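Local coordinates for protein tungsten formylmethanofuran dehydrogenase subunit E (Syntrophus aciditrophicus, PDB 3D00) that belongs to the FmdE family, implicated in microbial methanogenesis, and binds zinc through a C-terminal treble-clef finger, though its own role is unsettled, at residues Y25-M36 and F132-L143. Numbering follows the deposited sequence.
Sequences YPAPGVLIGGFM and FKEIREAGPDIL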
loop_
_atom_site.group_PDB
_atom_site.type_symbol
_atom_site.label_atom_id
_atom_site.label_comp_id
_atom_site.label_asym_id
_atom_site.label_seq_id
_atom_site.Cartn_x
_atom_site.Cartn_y
_atom_site.Cartn_z
ATOM N N TYR A 25 -1.257 2.673 -15.390
ATOM C CA TYR A 25 -0.904 3.780 -16.301
ATOM C C TYR A 25 0.566 4.090 -16.015
ATOM O O TYR A 25 1.024 3.952 -14.866
ATOM C CB TYR A 25 -1.811 5.008 -16.028
ATOM C CG TYR A 25 -1.563 6.267 -16.880
ATOM C CD1 TYR A 25 -1.910 6.299 -18.251
ATOM C CD2 TYR A 25 -1.027 7.446 -16.317
ATOM C CE1 TYR A 25 -1.672 7.465 -19.062
ATOM C CE2 TYR A 25 -0.793 8.618 -17.122
ATOM C CZ TYR A 25 -1.114 8.610 -18.483
ATOM O OH TYR A 25 -0.909 9.742 -19.277
ATOM N N PRO A 26 1.347 4.484 -17.041
ATOM C CA PRO A 26 2.738 4.835 -16.713
ATOM C C PRO A 26 2.800 6.267 -16.172
ATOM O O PRO A 26 3.267 7.183 -16.871
ATOM C CB PRO A 26 3.449 4.699 -18.044
ATOM C CG PRO A 26 2.378 5.085 -19.066
ATOM C CD PRO A 26 1.062 4.628 -18.484
ATOM N N ALA A 27 2.284 6.445 -14.954
ATOM C CA ALA A 27 2.094 7.764 -14.382
ATOM C C ALA A 27 3.439 8.416 -14.169
ATOM O O ALA A 27 4.372 7.750 -13.740
ATOM C CB ALA A 27 1.343 7.680 -13.082
ATOM N N PRO A 28 3.560 9.724 -14.480
ATOM C CA PRO A 28 4.801 10.459 -14.209
ATOM C C PRO A 28 5.385 10.219 -12.825
ATOM O O PRO A 28 6.572 10.022 -12.713
ATOM C CB PRO A 28 4.379 11.926 -14.359
ATOM C CG PRO A 28 3.266 11.894 -15.324
ATOM C CD PRO A 28 2.549 10.586 -15.122
ATOM N N GLY A 29 4.539 10.240 -11.794
ATOM C CA GLY A 29 4.947 10.046 -10.417
ATOM C C GLY A 29 5.652 8.739 -10.134
ATOM O O GLY A 29 6.622 8.695 -9.379
ATOM N N VAL A 30 5.175 7.656 -10.746
ATOM C CA VAL A 30 5.768 6.329 -10.540
ATOM C C VAL A 30 7.042 6.182 -11.362
ATOM O O VAL A 30 7.963 5.532 -10.952
ATOM C CB VAL A 30 4.782 5.207 -10.879
ATOM C CG1 VAL A 30 5.351 3.870 -10.457
ATOM C CG2 VAL A 30 3.491 5.463 -10.176
ATOM N N LEU A 31 7.081 6.812 -12.526
ATOM C CA LEU A 31 8.312 6.900 -13.341
ATOM C C LEU A 31 9.411 7.684 -12.579
ATOM O O LEU A 31 10.539 7.185 -12.358
ATOM C CB LEU A 31 7.984 7.554 -14.717
ATOM C CG LEU A 31 7.092 6.776 -15.686
ATOM C CD1 LEU A 31 6.691 7.602 -16.892
ATOM C CD2 LEU A 31 7.812 5.541 -16.119
ATOM N N ILE A 32 9.070 8.896 -12.138
ATOM C CA ILE A 32 10.012 9.687 -11.374
ATOM C C ILE A 32 10.395 8.883 -10.122
ATOM O O ILE A 32 11.559 8.778 -9.802
ATOM C CB ILE A 32 9.481 11.098 -11.051
ATOM C CG1 ILE A 32 9.281 11.897 -12.350
ATOM C CG2 ILE A 32 10.474 11.842 -10.157
ATOM C CD1 ILE A 32 8.587 13.235 -12.121
ATOM N N GLY A 33 9.399 8.298 -9.466
ATOM C CA GLY A 33 9.545 7.435 -8.321
ATOM C C GLY A 33 10.583 6.367 -8.493
ATOM O O GLY A 33 11.295 6.083 -7.549
ATOM N N GLY A 34 10.643 5.760 -9.686
ATOM C CA GLY A 34 11.705 4.806 -10.033
ATOM C C GLY A 34 13.124 5.339 -9.926
ATOM O O GLY A 34 14.068 4.625 -9.499
ATOM N N PHE A 35 13.303 6.565 -10.399
ATOM C CA PHE A 35 14.597 7.204 -10.321
ATOM C C PHE A 35 14.915 7.472 -8.899
ATOM O O PHE A 35 16.046 7.400 -8.508
ATOM C CB PHE A 35 14.632 8.477 -11.145
ATOM C CG PHE A 35 14.678 8.219 -12.607
ATOM C CD1 PHE A 35 15.793 7.623 -13.176
ATOM C CD2 PHE A 35 13.638 8.616 -13.431
ATOM C CE1 PHE A 35 15.849 7.394 -14.520
ATOM C CE2 PHE A 35 13.691 8.399 -14.775
ATOM C CZ PHE A 35 14.775 7.779 -15.322
HETATM N N MSE A 36 13.917 7.828 -8.120
HETATM C CA MSE A 36 14.146 8.120 -6.720
HETATM C C MSE A 36 14.547 6.911 -5.892
HETATM O O MSE A 36 15.497 6.958 -5.115
HETATM C CB MSE A 36 12.915 8.789 -6.105
HETATM C CG MSE A 36 12.662 10.157 -6.667
HETATM SE SE MSE A 36 10.842 10.769 -6.254
HETATM C CE MSE A 36 11.039 11.289 -4.504
ATOM N N PHE A 132 6.589 12.974 -20.832
ATOM C CA PHE A 132 7.115 11.622 -20.660
ATOM C C PHE A 132 8.560 11.544 -21.146
ATOM O O PHE A 132 9.383 10.899 -20.528
ATOM C CB PHE A 132 6.226 10.584 -21.370
ATOM C CG PHE A 132 4.905 10.304 -20.649
ATOM C CD1 PHE A 132 4.885 9.965 -19.297
ATOM C CD2 PHE A 132 3.695 10.360 -21.324
ATOM C CE1 PHE A 132 3.699 9.705 -18.627
ATOM C CE2 PHE A 132 2.498 10.104 -20.649
ATOM C CZ PHE A 132 2.510 9.776 -19.297
ATOM N N LYS A 133 8.856 12.198 -22.262
ATOM C CA LYS A 133 10.232 12.260 -22.790
ATOM C C LYS A 133 11.159 13.008 -21.798
ATOM O O LYS A 133 12.279 12.597 -21.547
ATOM C CB LYS A 133 10.251 12.865 -24.210
ATOM N N GLU A 134 10.667 14.081 -21.204
ATOM C CA GLU A 134 11.443 14.839 -20.262
ATOM C C GLU A 134 11.811 14.062 -19.005
ATOM O O GLU A 134 12.956 14.138 -18.544
ATOM C CB GLU A 134 10.684 16.081 -19.823
ATOM C CG GLU A 134 10.733 17.207 -20.812
ATOM C CD GLU A 134 10.340 18.522 -20.207
ATOM O OE1 GLU A 134 10.256 18.640 -18.959
ATOM O OE2 GLU A 134 10.124 19.448 -20.996
ATOM N N ILE A 135 10.846 13.355 -18.427
ATOM C CA ILE A 135 11.123 12.537 -17.249
ATOM C C ILE A 135 12.296 11.611 -17.540
ATOM O O ILE A 135 13.217 11.499 -16.758
ATOM C CB ILE A 135 9.895 11.703 -16.824
ATOM C CG1 ILE A 135 8.783 12.607 -16.284
ATOM C CG2 ILE A 135 10.260 10.666 -15.753
ATOM C CD1 ILE A 135 7.449 11.870 -16.185
ATOM N N ARG A 136 12.275 10.969 -18.693
ATOM C CA ARG A 136 13.318 10.032 -19.019
ATOM C C ARG A 136 14.620 10.757 -19.222
ATOM O O ARG A 136 15.613 10.290 -18.719
ATOM C CB ARG A 136 12.978 9.217 -20.247
ATOM C CG ARG A 136 14.037 8.194 -20.531
ATOM C CD ARG A 136 13.716 7.390 -21.742
ATOM N NE ARG A 136 14.790 6.449 -22.016
ATOM C CZ ARG A 136 14.601 5.249 -22.555
ATOM N NH1 ARG A 136 13.367 4.825 -22.845
ATOM N NH2 ARG A 136 15.640 4.452 -22.787
ATOM N N GLU A 137 14.630 11.885 -19.941
ATOM C CA GLU A 137 15.870 12.678 -20.153
ATOM C C GLU A 137 16.464 13.235 -18.855
ATOM O O GLU A 137 17.679 13.202 -18.655
ATOM C CB GLU A 137 15.626 13.841 -21.128
ATOM N N ALA A 138 15.611 13.762 -17.986
ATOM C CA ALA A 138 16.049 14.318 -16.728
ATOM C C ALA A 138 16.682 13.236 -15.821
ATOM O O ALA A 138 17.733 13.475 -15.209
ATOM C CB ALA A 138 14.870 15.023 -16.024
ATOM N N GLY A 139 16.051 12.053 -15.754
ATOM C CA GLY A 139 16.504 10.959 -14.902
ATOM C C GLY A 139 16.655 11.444 -13.479
ATOM O O GLY A 139 15.786 12.150 -12.954
ATOM N N PRO A 140 17.772 11.114 -12.844
ATOM C CA PRO A 140 17.933 11.593 -11.465
ATOM C C PRO A 140 18.392 13.060 -11.320
ATOM O O PRO A 140 18.560 13.508 -10.209
ATOM C CB PRO A 140 19.025 10.671 -10.926
ATOM C CG PRO A 140 19.909 10.474 -12.127
ATOM C CD PRO A 140 18.931 10.326 -13.284
ATOM N N ASP A 141 18.605 13.796 -12.410
ATOM C CA ASP A 141 19.092 15.199 -12.330
ATOM C C ASP A 141 18.150 16.167 -11.581
ATOM O O ASP A 141 18.580 17.204 -11.063
ATOM C CB ASP A 141 19.397 15.758 -13.735
ATOM C CG ASP A 141 20.402 14.899 -14.539
ATOM O OD1 ASP A 141 21.074 14.025 -13.960
ATOM O OD2 ASP A 141 20.524 15.107 -15.767
ATOM N N ILE A 142 16.878 15.824 -11.498
ATOM C CA ILE A 142 15.920 16.646 -10.769
ATOM C C ILE A 142 15.736 16.230 -9.305
ATOM O O ILE A 142 14.886 16.769 -8.597
ATOM C CB ILE A 142 14.580 16.642 -11.490
ATOM C CG1 ILE A 142 14.081 15.208 -11.714
ATOM C CG2 ILE A 142 14.746 17.376 -12.828
ATOM C CD1 ILE A 142 12.577 15.103 -11.984
ATOM N N LEU A 143 16.580 15.315 -8.847
ATOM C CA LEU A 143 16.481 14.767 -7.492
ATOM C C LEU A 143 17.544 15.312 -6.520
ATOM O O LEU A 143 18.625 15.691 -6.941
ATOM C CB LEU A 143 16.559 13.239 -7.595
ATOM C CG LEU A 143 15.510 12.613 -8.510
ATOM C CD1 LEU A 143 15.687 11.106 -8.507
ATOM C CD2 LEU A 143 14.129 12.996 -8.090
#
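The Phe-35 ring turns one face to the alpha carbon of Gly-139. Starting at the root of this side chain, Phe-35 CB rests 3.9 Å from Leu-143 CD1. With CG turned anti to the carbonyl carbon (chi1 -74°), the ring reaches across to the end of helix 129-138, where Gly-139 CA is 3.6 Å from the centroid of the Phe-35 ring and 9° off the ring normal, a CH-pi contact. Along the ring, CD1 meets Pro-140 CD at 4.1 Å, CE2 comes near the Ile-135 carbonyl and methyl CG2, and CZ returns to Gly-139 CA. Cutting this side chain back to an alanine is likely to leave Gly-139 CA without its ring face and to open a gap beside Ile-135 CG2 and Leu-143 CD1.

One turn before Gly-139, Ile-135 is a knob in the hole formed by Pro-28, Leu-31, Ile-32 and Phe-35. Its CG2 packs 3.7 Å from Ile-32 CG1, while CD1 reaches Pro-28 CB. At the far end, the Phe-132 ring packs against Leu-31 CD1 and Pro-28 CD, and Tyr-25 OH lies at the ring's edge, 3.4 Å from Phe-132 CZ.

The short helical segments run nearly parallel, 5° apart, with axes 10.1 Å from each other. Beneath them, Ile-32, Met-36 and Leu-143 touch Leu-102 of strand 96-102, so the pair packs on the sheet of the alpha+beta core. With no hydrogen bond between the segments, their mutual placing depends on side-chain shape, not polar pairing.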